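Local structure of insulinase family protease (Yersinia pestis, 3GO9) at residues Ala25-Lys30 against Trp37-Thr42; Gly29-Gly34 against Gln228-Phe233; Glu169-Tyr174 against Ala250-Glu255; Val257-Glu262 against Val442-Lys447. The protein is probably a peptidase of the M16 (insulinase) family, with several zinc ions bound. All coordinates share one frame; numbering follows the deposited sequence. Where two conformers were deposited one is given.

Interaction 1. Residues Ala25-Lys30 against Trp37-Thr42; sequences AWQQGK and WQLLAT
Gln27 pairs with Leu39 and Gly29 with Trp37 as antiparallel hydrogen-bonded pairs of a beta hairpin, the axes of strands 26-30 and 37-41 running 156° apart. Each pair is tied twice, from Gln27 N to Leu39 O at 2.9 Å and from Leu39 N to Gln27 O at 2.8 Å, with two matching bonds between Gly29 and Trp37. On one face of the sheet Leu40 sets its CB over the six-membered ring of Trp26, 3.5 Å from the ring centroid, a CH-pi contact almost on the ring normal, while Leu40 CD1 turns to Ala25 CB. Beside them Gln28 and Gln38 run the same way with amide planes nearly perpendicular. On the other face Trp37 takes chi1 56°, which folds its indole back across the neighbouring strand, Gly29 CA lying 3.8 Å from the centroid of the five-membered ring. A water accepts from Trp37 NE1 at the ring edge. Gln38 OE1 is held by Arg395, which also makes a cation-pi contact with Trp26. Strand 26-30 is outermost in its sheet; strand 212-218 continues the sheet beyond 36-41, helix 388-401 packs against the Leu40 side and helix 222-233 against the Leu39 side.

Interaction 2. Residues Gly29-Gly34 against Gln228-Phe233; sequences GKLDNG and QISKAF
Leu31 reaches the helix with CG beside its own backbone N (chi1 -52°), and Asn33 with CG wedged between backbone N and carbonyl carbon (chi1 64°), so that both side chains project from the hairpin connection onto Phe233 at the end of helix 222-233. The connection contains a type I beta turn from Leu31 to Gly34, closed by Gly34 N to Leu31 O at 3.0 Å; the positive phi of Gly34 suits a residue without a side chain.

The isobutyl fork of Leu31 straddles the last turn of the helix. CD2 rests near Ser230, 3.9 Å from Ser230 CA and about as far from the hydroxyl, while Leu31 CD1 lies 3.6 Å from Phe233 C and 3.8 Å from Phe233 CB. Contact with Phe233 is thus made at its backbone carbonyl carbon and CB; the phenyl ring itself leads away to stack with Phe35 and to pack on helix 125-140. Ile229 adds little here, its side chain lying against Trp37 and Leu214 of the sheet.

The polar link comes from Asn33, whose amide is also fixed by OD1 accepting from Phe35 N and by ND2 donating to Leu236 O. This ties the hairpin turn to the C-terminal end of the helix and the chain just after it. The ND2 to Phe233 O bond, 3.0 Å with 152° at the hydrogen, lies in the carbonyl plane and near the amide plane of Asn33.

Interaction 3. Residues Glu169-Tyr174 against Ala250-Glu255; sequences EPWWRY and APLPPE
Leu252 meets two aromatic rings of the short helix 170-175 with one methyl group. CD1 sits at the edge of the Tyr174 ring, near its plane and 4.0 Å from Tyr174 CE2, and approaches the Trp171 indole obliquely, 3.9 Å from Trp171 CH2. Pro253 comes to Tyr174 from the opposite direction: its ring lies beyond the phenol tip, with Pro253 CG 3.6 Å from Tyr174 OH and oblique to the aromatic ring.

Trp171 and Tyr174, three residues apart on the helix, both carry CG opposite the backbone N (chi1 163° and -179°), which throws the two rings out in the same general direction toward the loop. The leucine crosses each at about a right angle. The rings also rest on one face of a sheet, at its strands 257-261 and 440-446: Trp171 on Val442, Met444 and Leu259, Tyr174 on Val257 and Leu259. Leu252 is itself anchored through its backbone N to Asp274, and Ala250 O accepts from Arg175.

The direct contact is apolar, and its polar part passes through one water. Tyr174 OH donates to it at 2.6 Å, and the water gives its two protons to Pro253 O and Glu255 O, each at 2.7 Å. With the phenol proton and both water protons assigned, this bridge fixes the rotation of the hydroxyl and fastens the proline-rich loop before strand 257-261 to the helix at the surface.

Interaction 4. Residues Val257-Glu262 against Val442-Lys447; sequences VSLMNE and VLMQPK
Val257 beside Val442 starts a parallel pairing that runs in step to Asn261 beside Pro446, the axes of strands 257-261 and 442-446 lying 31° apart. Val257 O takes Leu443 N at 2.9 Å in an almost straight bond; Leu259 then donates to Leu443 O and accepts from Gln445 N, and Asn261 donates to Gln445 O. The last link, Lys447 N to Asn261 O, is short at 2.7 Å but bent to 131°, its donor standing above the carbonyl plane.

Apolar contacts occupy the face of Val257, Leu259, Val442 and Met444, the one on which helix 170-175 packs. Leu259 CD1 reaches both the selenium of Met444 (a selenomethionine, 3.9 Å) and Val442 CG1, and Val257 CG1 lies alongside Val442 CG1 at 4.1 Å.

The polar side-chain contact is on the face of Ser258 and Gln445. Ser258 OG, turned opposite its backbone N (chi1 175°), donates to Gln445 OE1 at 2.7 Å, on a lone pair of the amide oxygen. Val452 N binds that same oxygen, and Gln445 NE2 donates to Glu449 and Pro450 O. With every polar atom of its amide engaged, buried Gln445 is fixed in flip and rotation, and it joins the edge strand 257-261 to the chain leading into helix 454-465.

How the interactions relate
From the N terminus, interaction 1 closes a short hairpin loop, and interaction 2 leaves from the same stretch, sharing Gly29 and Lys30, to bring in helix 222-233 from nearly two hundred residues later; the two touch where Trp37 meets Leu31 and Ile229. Interaction 3 opens inside the loop closed by interaction 2 and ends beyond it, so these two cross. Interaction 4 follows in series and joins strand 257-261 to a strand near the C-terminal end of the chain. Interaction 3 ties helix 170-175 to the loop before strand 257-261 and touches interaction 4 through Pro170 and Trp171. Interactions 1 and 2 serve the seven-stranded sheet, interaction 4 the five-stranded one, on opposite sides of the chain's centre.

Interaction 1. Residues Ala25-Lys30 against Trp37-Thr42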
loop_
_atom_site.group_PDB
_atom_site.type_symbol
_atom_site.label_atom_id
_atom_site.label_comp_id
_atom_site.label_asym_id
_atom_site.label_seq_id
_atom_site.Cartn_x
_atom_site.Cartn_y
_atom_site.Cartn_z
ATOM N N ALA A 25 16.902 -9.364 9.646
ATOM C CA ALA A 25 17.638 -8.598 8.655
ATOM C C ALA A 25 17.332 -7.085 8.760
ATOM O O ALA A 25 18.196 -6.253 8.397
ATOM C CB ALA A 25 17.326 -9.084 7.295
ATOM N N TRP A 26 16.141 -6.730 9.237
ATOM C CA TRP A 26 15.746 -5.333 9.448
ATOM C C TRP A 26 16.185 -4.879 10.817
ATOM O O TRP A 26 15.482 -5.215 11.814
ATOM C CB TRP A 26 14.250 -5.127 9.271
ATOM C CG TRP A 26 13.838 -4.958 7.860
ATOM C CD1 TRP A 26 13.367 -5.889 7.024
ATOM C CD2 TRP A 26 13.884 -3.755 7.136
ATOM N NE1 TRP A 26 13.081 -5.358 5.818
ATOM C CE2 TRP A 26 13.420 -4.025 5.842
ATOM C CE3 TRP A 26 14.298 -2.461 7.461
ATOM C CZ2 TRP A 26 13.326 -3.064 4.883
ATOM C CZ3 TRP A 26 14.187 -1.485 6.504
ATOM C CH2 TRP A 26 13.703 -1.794 5.215
ATOM N N GLN A 27 17.324 -4.160 10.861
ATOM C CA GLN A 27 17.909 -3.571 12.042
ATOM C C GLN A 27 17.084 -2.370 12.429
ATOM O O GLN A 27 16.700 -1.576 11.578
ATOM C CB GLN A 27 19.331 -3.100 11.819
ATOM C CG GLN A 27 20.255 -4.152 11.157
ATOM C CD GLN A 27 21.614 -3.622 10.817
ATOM O OE1 GLN A 27 22.112 -3.843 9.701
ATOM N NE2 GLN A 27 22.232 -2.904 11.766
ATOM N N GLN A 28 16.808 -2.228 13.705
ATOM C CA GLN A 28 15.981 -1.086 14.123
ATOM C C GLN A 28 16.549 -0.396 15.326
ATOM O O GLN A 28 17.250 -0.987 16.151
ATOM C CB GLN A 28 14.607 -1.573 14.447
ATOM C CG GLN A 28 13.969 -2.417 13.317
ATOM C CD GLN A 28 12.600 -2.858 13.649
ATOM O OE1 GLN A 28 11.624 -2.331 13.137
ATOM N NE2 GLN A 28 12.502 -3.859 14.511
ATOM N N GLY A 29 16.303 0.888 15.428
ATOM C CA GLY A 29 16.703 1.613 16.614
ATOM C C GLY A 29 15.785 2.793 16.862
ATOM O O GLY A 29 14.927 3.133 16.022
ATOM N N LYS A 30 15.970 3.402 18.029
ATOM C CA LYS A 30 15.202 4.572 18.455
ATOM C C LYS A 30 16.200 5.547 19.088
ATOM O O LYS A 30 17.051 5.138 19.864
ATOM C CB LYS A 30 14.090 4.244 19.471
ATOM C CG LYS A 30 12.818 3.849 18.863
ATOM C CD LYS A 30 11.656 3.761 19.845
ATOM C CE LYS A 30 10.555 2.875 19.268
ATOM N NZ LYS A 30 9.782 3.499 18.150
ATOM N N TRP A 37 14.307 4.436 13.482
ATOM C CA TRP A 37 14.958 4.137 12.202
ATOM C C TRP A 37 15.009 2.627 11.980
ATOM O O TRP A 37 15.023 1.852 12.952
ATOM C CB TRP A 37 16.355 4.747 12.109
ATOM C CG TRP A 37 17.310 4.369 13.178
ATOM C CD1 TRP A 37 17.523 5.034 14.365
ATOM C CD2 TRP A 37 18.210 3.246 13.191
ATOM N NE1 TRP A 37 18.492 4.393 15.109
ATOM C CE2 TRP A 37 18.943 3.308 14.408
ATOM C CE3 TRP A 37 18.484 2.225 12.290
ATOM C CZ2 TRP A 37 19.925 2.356 14.760
ATOM C CZ3 TRP A 37 19.469 1.265 12.632
ATOM C CH2 TRP A 37 20.167 1.336 13.863
ATOM N N GLN A 38 15.050 2.257 10.691
ATOM C CA GLN A 38 15.086 0.871 10.303
ATOM C C GLN A 38 16.008 0.765 9.104
ATOM O O GLN A 38 15.891 1.533 8.182
ATOM C CB GLN A 38 13.709 0.349 9.959
ATOM C CG GLN A 38 12.653 0.482 11.023
ATOM C CD GLN A 38 11.351 -0.233 10.707
ATOM O OE1 GLN A 38 11.265 -1.112 9.817
ATOM N NE2 GLN A 38 10.308 0.159 11.418
ATOM N N LEU A 39 16.924 -0.203 9.126
ATOM C CA LEU A 39 17.917 -0.348 8.091
ATOM C C LEU A 39 17.949 -1.818 7.609
ATOM O O LEU A 39 18.025 -2.769 8.401
ATOM C CB LEU A 39 19.287 0.036 8.661
ATOM C CG LEU A 39 20.516 -0.321 7.891
ATOM C CD1 LEU A 39 20.476 0.273 6.483
ATOM C CD2 LEU A 39 21.698 0.208 8.727
ATOM N N LEU A 40 17.916 -1.993 6.303
ATOM C CA LEU A 40 18.104 -3.261 5.684
ATOM C C LEU A 40 19.372 -3.198 4.833
ATOM O O LEU A 40 19.363 -2.610 3.762
ATOM C CB LEU A 40 16.901 -3.623 4.772
ATOM C CG LEU A 40 16.981 -5.014 4.119
ATOM C CD1 LEU A 40 17.044 -6.133 5.159
ATOM C CD2 LEU A 40 15.859 -5.288 3.080
ATOM N N ALA A 41 20.476 -3.782 5.311
ATOM C CA ALA A 41 21.668 -3.866 4.465
ATOM C C ALA A 41 21.470 -4.948 3.395
ATOM O O ALA A 41 20.990 -6.052 3.706
ATOM C CB ALA A 41 22.905 -4.210 5.348
ATOM N N THR A 42 21.901 -4.669 2.155
ATOM C CA THR A 42 21.677 -5.587 1.036
ATOM C C THR A 42 22.999 -5.888 0.316
ATOM O O THR A 42 23.254 -5.419 -0.796
ATOM C CB THR A 42 20.654 -4.998 0.053
ATOM O OG1 THR A 42 21.149 -3.759 -0.476
ATOM C CG2 THR A 42 19.298 -4.804 0.767
HETATM O O HOH W 1 20.427 -5.216 7.838
HETATM O O HOH W 2 19.522 4.221 17.881
#

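Interaction 2. Residues Gly29-Gly34 against Gln228-Phe233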
loop_
_atom_site.group_PDB
_atom_site.type_symbol
_atom_site.label_atom_id
_atom_site.label_comp_id
_atom_site.label_asym_id
_atom_site.label_seq_id
_atom_site.Cartn_x
_atom_site.Cartn_y
_atom_site.Cartn_z
ATOM N N GLY A 29 16.303 0.888 15.428
ATOM C CA GLY A 29 16.703 1.613 16.614
ATOM C C GLY A 29 15.785 2.793 16.862
ATOM O O GLY A 29 14.927 3.133 16.022
ATOM N N LYS A 30 15.970 3.402 18.029
ATOM C CA LYS A 30 15.202 4.572 18.455
ATOM C C LYS A 30 16.200 5.547 19.088
ATOM O O LYS A 30 17.051 5.138 19.864
ATOM C CB LYS A 30 14.090 4.244 19.471
ATOM C CG LYS A 30 12.818 3.849 18.863
ATOM C CD LYS A 30 11.656 3.761 19.845
ATOM C CE LYS A 30 10.555 2.875 19.268
ATOM N NZ LYS A 30 9.782 3.499 18.150
ATOM N N LEU A 31 16.081 6.825 18.781
ATOM C CA LEU A 31 16.899 7.830 19.396
ATOM C C LEU A 31 16.199 8.279 20.679
ATOM O O LEU A 31 15.056 7.972 20.915
ATOM C CB LEU A 31 17.142 9.020 18.476
ATOM C CG LEU A 31 17.672 8.708 17.042
ATOM C CD1 LEU A 31 17.950 9.960 16.230
ATOM C CD2 LEU A 31 18.948 7.843 17.124
ATOM N N ASP A 32 16.917 8.995 21.518
ATOM C CA ASP A 32 16.329 9.355 22.796
ATOM C C ASP A 32 15.116 10.277 22.702
ATOM O O ASP A 32 14.290 10.313 23.617
ATOM C CB ASP A 32 17.385 9.954 23.691
ATOM C CG ASP A 32 18.413 8.914 24.169
ATOM O OD1 ASP A 32 18.152 7.673 24.132
ATOM O OD2 ASP A 32 19.474 9.383 24.618
ATOM N N ASN A 33 15.006 11.015 21.599
ATOM C CA ASN A 33 13.831 11.885 21.332
ATOM C C ASN A 33 12.645 11.165 20.698
ATOM O O ASN A 33 11.613 11.805 20.342
ATOM C CB ASN A 33 14.254 13.079 20.460
ATOM C CG ASN A 33 14.738 12.659 19.104
ATOM O OD1 ASN A 33 14.707 11.468 18.753
ATOM N ND2 ASN A 33 15.173 13.630 18.328
ATOM N N GLY A 34 12.755 9.855 20.579
ATOM C CA GLY A 34 11.712 8.993 20.037
ATOM C C GLY A 34 11.743 8.768 18.525
ATOM O O GLY A 34 10.898 8.018 17.982
ATOM N N GLN A 228 25.497 8.127 11.602
ATOM C CA GLN A 228 25.111 9.284 10.889
ATOM C C GLN A 228 23.656 9.646 11.148
ATOM O O GLN A 228 23.281 10.830 11.173
ATOM C CB GLN A 228 25.253 9.016 9.415
ATOM C CG GLN A 228 26.642 9.046 8.949
ATOM C CD GLN A 228 26.644 8.776 7.468
ATOM O OE1 GLN A 228 26.495 7.654 7.076
ATOM N NE2 GLN A 228 26.670 9.840 6.647
ATOM N N ILE A 229 22.828 8.618 11.221
ATOM C CA ILE A 229 21.389 8.873 11.521
ATOM C C ILE A 229 21.259 9.516 12.896
ATOM O O ILE A 229 20.518 10.492 13.069
ATOM C CB ILE A 229 20.574 7.577 11.434
ATOM C CG1 ILE A 229 20.437 7.134 9.968
ATOM C CG2 ILE A 229 19.196 7.694 12.183
ATOM C CD1 ILE A 229 19.998 5.669 9.833
ATOM N N SER A 230 21.949 8.988 13.888
ATOM C CA SER A 230 21.914 9.609 15.225
ATOM C C SER A 230 22.351 11.055 15.216
ATOM O O SER A 230 21.697 11.931 15.791
ATOM C CB SER A 230 22.812 8.814 16.164
ATOM O OG SER A 230 22.650 9.309 17.471
ATOM N N LYS A 231 23.416 11.350 14.528
ATOM C CA LYS A 231 23.942 12.718 14.486
ATOM C C LYS A 231 23.015 13.668 13.727
ATOM O O LYS A 231 22.911 14.836 14.078
ATOM C CB LYS A 231 25.353 12.750 13.888
ATOM C CG LYS A 231 26.388 11.878 14.647
ATOM C CD LYS A 231 27.805 12.074 14.121
ATOM C CE LYS A 231 28.845 11.348 14.974
ATOM N NZ LYS A 231 28.906 9.911 14.742
ATOM N N ALA A 232 22.305 13.174 12.700
ATOM C CA ALA A 232 21.373 13.975 11.914
ATOM C C ALA A 232 20.088 14.281 12.634
ATOM O O ALA A 232 19.578 15.384 12.472
ATOM C CB ALA A 232 21.096 13.328 10.567
ATOM N N PHE A 233 19.556 13.307 13.385
ATOM C CA PHE A 233 18.187 13.408 13.862
ATOM C C PHE A 233 18.018 13.491 15.377
ATOM O O PHE A 233 16.893 13.603 15.842
ATOM C CB PHE A 233 17.340 12.254 13.323
ATOM C CG PHE A 233 17.208 12.245 11.795
ATOM C CD1 PHE A 233 17.975 11.394 11.044
ATOM C CD2 PHE A 233 16.384 13.155 11.148
ATOM C CE1 PHE A 233 17.894 11.400 9.679
ATOM C CE2 PHE A 233 16.275 13.139 9.756
ATOM C CZ PHE A 233 17.032 12.256 9.047
#

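Interaction 3. Residues Glu169-Tyr174 against Ala250-Glu255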
loop_
_atom_site.group_PDB
_atom_site.type_symbol
_atom_site.label_atom_id
_atom_site.label_comp_id
_atom_site.label_asym_id
_atom_site.label_seq_id
_atom_site.Cartn_x
_atom_site.Cartn_y
_atom_site.Cartn_z
ATOM N N GLU A 169 -11.012 10.516 -8.091
ATOM C CA GLU A 169 -11.669 9.341 -8.684
ATOM C C GLU A 169 -13.103 9.226 -8.149
ATOM O O GLU A 169 -13.271 9.184 -6.950
ATOM C CB GLU A 169 -10.936 8.089 -8.228
ATOM C CG GLU A 169 -10.141 7.352 -9.228
ATOM C CD GLU A 169 -10.253 5.871 -8.965
ATOM O OE1 GLU A 169 -9.748 5.412 -7.912
ATOM O OE2 GLU A 169 -10.887 5.180 -9.794
ATOM N N PRO A 170 -14.135 9.137 -9.033
ATOM C CA PRO A 170 -15.470 8.887 -8.447
ATOM C C PRO A 170 -15.592 7.644 -7.536
ATOM O O PRO A 170 -16.334 7.673 -6.532
ATOM C CB PRO A 170 -16.357 8.715 -9.680
ATOM C CG PRO A 170 -15.708 9.654 -10.703
ATOM C CD PRO A 170 -14.229 9.570 -10.445
ATOM N N TRP A 171 -14.839 6.605 -7.827
ATOM C CA TRP A 171 -14.747 5.471 -6.907
ATOM C C TRP A 171 -14.293 5.888 -5.489
ATOM O O TRP A 171 -14.846 5.455 -4.480
ATOM C CB TRP A 171 -13.818 4.389 -7.423
ATOM C CG TRP A 171 -13.390 3.443 -6.395
ATOM C CD1 TRP A 171 -12.152 3.364 -5.862
ATOM C CD2 TRP A 171 -14.196 2.479 -5.672
ATOM N NE1 TRP A 171 -12.115 2.424 -4.883
ATOM C CE2 TRP A 171 -13.344 1.845 -4.753
ATOM C CE3 TRP A 171 -15.537 2.104 -5.713
ATOM C CZ2 TRP A 171 -13.779 0.851 -3.881
ATOM C CZ3 TRP A 171 -15.986 1.071 -4.835
ATOM C CH2 TRP A 171 -15.091 0.471 -3.932
ATOM N N TRP A 172 -13.224 6.675 -5.415
ATOM C CA TRP A 172 -12.763 7.128 -4.124
ATOM C C TRP A 172 -13.776 8.004 -3.399
ATOM O O TRP A 172 -14.002 7.781 -2.199
ATOM C CB TRP A 172 -11.362 7.781 -4.248
ATOM C CG TRP A 172 -10.757 8.057 -2.892
ATOM C CD1 TRP A 172 -10.419 9.267 -2.393
ATOM C CD2 TRP A 172 -10.428 7.086 -1.873
ATOM N NE1 TRP A 172 -9.910 9.125 -1.111
ATOM C CE2 TRP A 172 -9.899 7.800 -0.772
ATOM C CE3 TRP A 172 -10.523 5.702 -1.783
ATOM C CZ2 TRP A 172 -9.500 7.170 0.391
ATOM C CZ3 TRP A 172 -10.089 5.076 -0.617
ATOM C CH2 TRP A 172 -9.609 5.807 0.448
ATOM N N ARG A 173 -14.424 8.902 -4.120
ATOM C CA ARG A 173 -15.507 9.739 -3.582
ATOM C C ARG A 173 -16.613 8.880 -3.016
ATOM O O ARG A 173 -17.084 9.116 -1.901
ATOM C CB ARG A 173 -16.085 10.712 -4.613
ATOM C CG ARG A 173 -15.113 11.756 -5.085
ATOM C CD ARG A 173 -14.499 12.510 -3.930
ATOM N NE ARG A 173 -13.603 13.547 -4.400
ATOM C CZ ARG A 173 -12.777 14.227 -3.621
ATOM N NH1 ARG A 173 -12.741 13.997 -2.302
ATOM N NH2 ARG A 173 -11.993 15.163 -4.179
ATOM N N TYR A 174 -16.950 7.811 -3.706
ATOM C CA TYR A 174 -17.965 6.877 -3.170
ATOM C C TYR A 174 -17.470 6.164 -1.924
ATOM O O TYR A 174 -18.140 6.137 -0.897
ATOM C CB TYR A 174 -18.343 5.863 -4.264
ATOM C CG TYR A 174 -19.388 4.884 -3.815
ATOM C CD1 TYR A 174 -20.722 5.273 -3.651
ATOM C CD2 TYR A 174 -19.071 3.606 -3.499
ATOM C CE1 TYR A 174 -21.709 4.381 -3.248
ATOM C CE2 TYR A 174 -20.058 2.698 -3.057
ATOM C CZ TYR A 174 -21.364 3.097 -2.927
ATOM O OH TYR A 174 -22.320 2.218 -2.477
ATOM N N ALA A 250 -15.411 3.538 6.482
ATOM C CA ALA A 250 -16.623 2.791 6.863
ATOM C C ALA A 250 -16.716 1.520 5.994
ATOM O O ALA A 250 -16.050 1.394 4.921
ATOM C CB ALA A 250 -17.822 3.619 6.654
ATOM N N PRO A 251 -17.541 0.562 6.410
ATOM C CA PRO A 251 -17.703 -0.622 5.552
ATOM C C PRO A 251 -18.323 -0.223 4.214
ATOM O O PRO A 251 -19.083 0.744 4.125
ATOM C CB PRO A 251 -18.705 -1.485 6.334
ATOM C CG PRO A 251 -18.569 -1.005 7.773
ATOM C CD PRO A 251 -18.289 0.452 7.668
ATOM N N LEU A 252 -17.950 -0.952 3.167
ATOM C CA LEU A 252 -18.569 -0.785 1.870
ATOM C C LEU A 252 -20.035 -1.145 1.930
ATOM O O LEU A 252 -20.372 -2.254 2.331
ATOM C CB LEU A 252 -17.875 -1.661 0.862
ATOM C CG LEU A 252 -18.303 -1.514 -0.588
ATOM C CD1 LEU A 252 -17.896 -0.190 -1.270
ATOM C CD2 LEU A 252 -17.696 -2.695 -1.343
ATOM N N PRO A 253 -20.919 -0.245 1.483
ATOM C CA PRO A 253 -22.331 -0.649 1.467
ATOM C C PRO A 253 -22.608 -1.794 0.523
ATOM O O PRO A 253 -21.934 -1.918 -0.475
ATOM C CB PRO A 253 -23.071 0.608 0.988
ATOM C CG PRO A 253 -22.151 1.689 1.123
ATOM C CD PRO A 253 -20.753 1.160 1.045
ATOM N N PRO A 254 -23.653 -2.595 0.814
ATOM C CA PRO A 254 -23.956 -3.756 -0.000
ATOM C C PRO A 254 -24.661 -3.481 -1.345
ATOM O O PRO A 254 -24.642 -4.338 -2.252
ATOM C CB PRO A 254 -24.882 -4.565 0.909
ATOM C CG PRO A 254 -25.549 -3.555 1.762
ATOM C CD PRO A 254 -24.641 -2.384 1.882
ATOM N N GLU A 255 -25.271 -2.308 -1.492
ATOM C CA GLU A 255 -26.094 -2.015 -2.644
ATOM C C GLU A 255 -25.248 -1.883 -3.935
ATOM O O GLU A 255 -24.120 -1.363 -3.893
ATOM C CB GLU A 255 -26.918 -0.717 -2.403
ATOM C CG GLU A 255 -27.963 -0.833 -1.303
ATOM C CD GLU A 255 -27.381 -0.699 0.110
ATOM O OE1 GLU A 255 -26.251 -0.169 0.237
ATOM O OE2 GLU A 255 -28.052 -1.135 1.084
HETATM O O HOH W 3 -21.941 -0.326 -2.683
#

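Interaction 4. Residues Val257-Glu262 against Val442-Lys447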
loop_
_atom_site.group_PDB
_atom_site.type_symbol
_atom_site.label_atom_id
_atom_site.label_comp_id
_atom_site.label_asym_id
_atom_site.label_seq_id
_atom_site.Cartn_x
_atom_site.Cartn_y
_atom_site.Cartn_z
ATOM N N VAL A 257 -23.984 -0.206 -7.361
ATOM C CA VAL A 257 -23.865 1.199 -7.707
ATOM C C VAL A 257 -23.229 1.377 -9.066
ATOM O O VAL A 257 -22.380 0.603 -9.456
ATOM C CB VAL A 257 -23.063 1.919 -6.656
ATOM C CG1 VAL A 257 -21.640 1.388 -6.608
ATOM C CG2 VAL A 257 -23.119 3.421 -6.890
ATOM N N SER A 258 -23.669 2.416 -9.775
ATOM C CA SER A 258 -23.017 2.830 -11.013
ATOM C C SER A 258 -22.308 4.158 -10.733
ATOM O O SER A 258 -22.863 5.040 -10.085
ATOM C CB SER A 258 -24.030 2.963 -12.175
ATOM O OG SER A 258 -23.390 3.477 -13.372
ATOM N N LEU A 259 -21.084 4.261 -11.203
ATOM C CA LEU A 259 -20.274 5.466 -11.020
ATOM C C LEU A 259 -19.787 5.856 -12.372
ATOM O O LEU A 259 -19.076 5.061 -13.022
ATOM C CB LEU A 259 -19.100 5.174 -10.112
ATOM C CG LEU A 259 -19.526 4.652 -8.743
ATOM C CD1 LEU A 259 -18.312 4.204 -7.963
ATOM C CD2 LEU A 259 -20.289 5.619 -7.885
HETATM N N MSE A 260 -20.171 7.070 -12.810
HETATM C CA MSE A 260 -19.649 7.625 -14.067
HETATM C C MSE A 260 -18.227 8.051 -13.861
HETATM O O MSE A 260 -17.911 8.696 -12.862
HETATM C CB MSE A 260 -20.395 8.863 -14.557
HETATM C CG MSE A 260 -19.676 9.533 -15.755
HETATM SE SE MSE A 260 -18.513 11.087 -15.441
HETATM C CE MSE A 260 -16.826 10.647 -14.638
ATOM N N ASN A 261 -17.387 7.720 -14.823
ATOM C CA ASN A 261 -15.986 7.990 -14.774
ATOM C C ASN A 261 -15.536 8.623 -16.096
ATOM O O ASN A 261 -15.841 8.116 -17.173
ATOM C CB ASN A 261 -15.285 6.689 -14.529
ATOM C CG ASN A 261 -13.807 6.843 -14.463
ATOM O OD1 ASN A 261 -13.250 7.906 -14.794
ATOM N ND2 ASN A 261 -13.134 5.773 -14.066
ATOM N N GLU A 262 -14.782 9.726 -16.021
ATOM C CA GLU A 262 -14.446 10.449 -17.247
ATOM C C GLU A 262 -13.172 9.985 -17.986
ATOM O O GLU A 262 -12.991 10.405 -19.107
ATOM C CB GLU A 262 -14.543 11.979 -17.066
ATOM C CG GLU A 262 -13.590 12.644 -16.110
ATOM C CD GLU A 262 -14.027 14.079 -15.805
ATOM O OE1 GLU A 262 -14.331 14.834 -16.761
ATOM O OE2 GLU A 262 -14.087 14.445 -14.610
ATOM N N VAL A 442 -20.039 -3.090 -8.380
ATOM C CA VAL A 442 -19.657 -1.704 -8.598
ATOM C C VAL A 442 -19.366 -1.529 -10.090
ATOM O O VAL A 442 -18.379 -2.046 -10.580
ATOM C CB VAL A 442 -18.454 -1.332 -7.754
ATOM C CG1 VAL A 442 -18.053 0.135 -8.119
ATOM C CG2 VAL A 442 -18.735 -1.512 -6.246
ATOM N N LEU A 443 -20.202 -0.777 -10.770
ATOM C CA LEU A 443 -20.085 -0.600 -12.232
ATOM C C LEU A 443 -19.539 0.778 -12.491
ATOM O O LEU A 443 -20.221 1.760 -12.175
ATOM C CB LEU A 443 -21.433 -0.700 -12.902
ATOM C CG LEU A 443 -21.369 -0.569 -14.438
ATOM C CD1 LEU A 443 -20.551 -1.663 -15.101
ATOM C CD2 LEU A 443 -22.740 -0.534 -14.985
HETATM N N MSE A 444 -18.384 0.838 -13.140
HETATM C CA MSE A 444 -17.861 2.136 -13.583
HETATM C C MSE A 444 -18.267 2.272 -15.051
HETATM O O MSE A 444 -18.077 1.338 -15.815
HETATM C CB MSE A 444 -16.363 2.188 -13.478
HETATM C CG MSE A 444 -15.802 1.442 -12.329
HETATM SE SE MSE A 444 -16.106 2.377 -10.648
HETATM C CE MSE A 444 -14.581 3.504 -11.035
ATOM N N GLN A 445 -18.868 3.395 -15.411
ATOM C CA GLN A 445 -19.161 3.699 -16.818
ATOM C C GLN A 445 -18.373 4.909 -17.329
ATOM O O GLN A 445 -18.038 5.810 -16.546
ATOM C CB GLN A 445 -20.616 3.964 -16.976
ATOM C CG GLN A 445 -21.420 2.700 -16.778
ATOM C CD GLN A 445 -22.866 2.899 -17.013
ATOM O OE1 GLN A 445 -23.632 3.047 -16.055
ATOM N NE2 GLN A 445 -23.276 2.896 -18.274
ATOM N N PRO A 446 -18.041 4.912 -18.634
ATOM C CA PRO A 446 -17.406 6.147 -19.200
ATOM C C PRO A 446 -18.343 7.328 -19.186
ATOM O O PRO A 446 -19.551 7.156 -19.382
ATOM C CB PRO A 446 -17.116 5.742 -20.651
ATOM C CG PRO A 446 -17.035 4.226 -20.633
ATOM C CD PRO A 446 -18.105 3.826 -19.635
ATOM N N LYS A 447 -17.805 8.544 -19.011
ATOM C CA LYS A 447 -18.645 9.745 -19.158
ATOM C C LYS A 447 -19.365 9.731 -20.506
ATOM O O LYS A 447 -18.770 9.366 -21.512
ATOM C CB LYS A 447 -17.839 11.056 -19.016
ATOM C CG LYS A 447 -18.762 12.299 -19.114
ATOM C CD LYS A 447 -17.994 13.614 -19.112
ATOM C CE LYS A 447 -18.699 14.657 -20.008
ATOM N NZ LYS A 447 -18.447 16.057 -19.576
#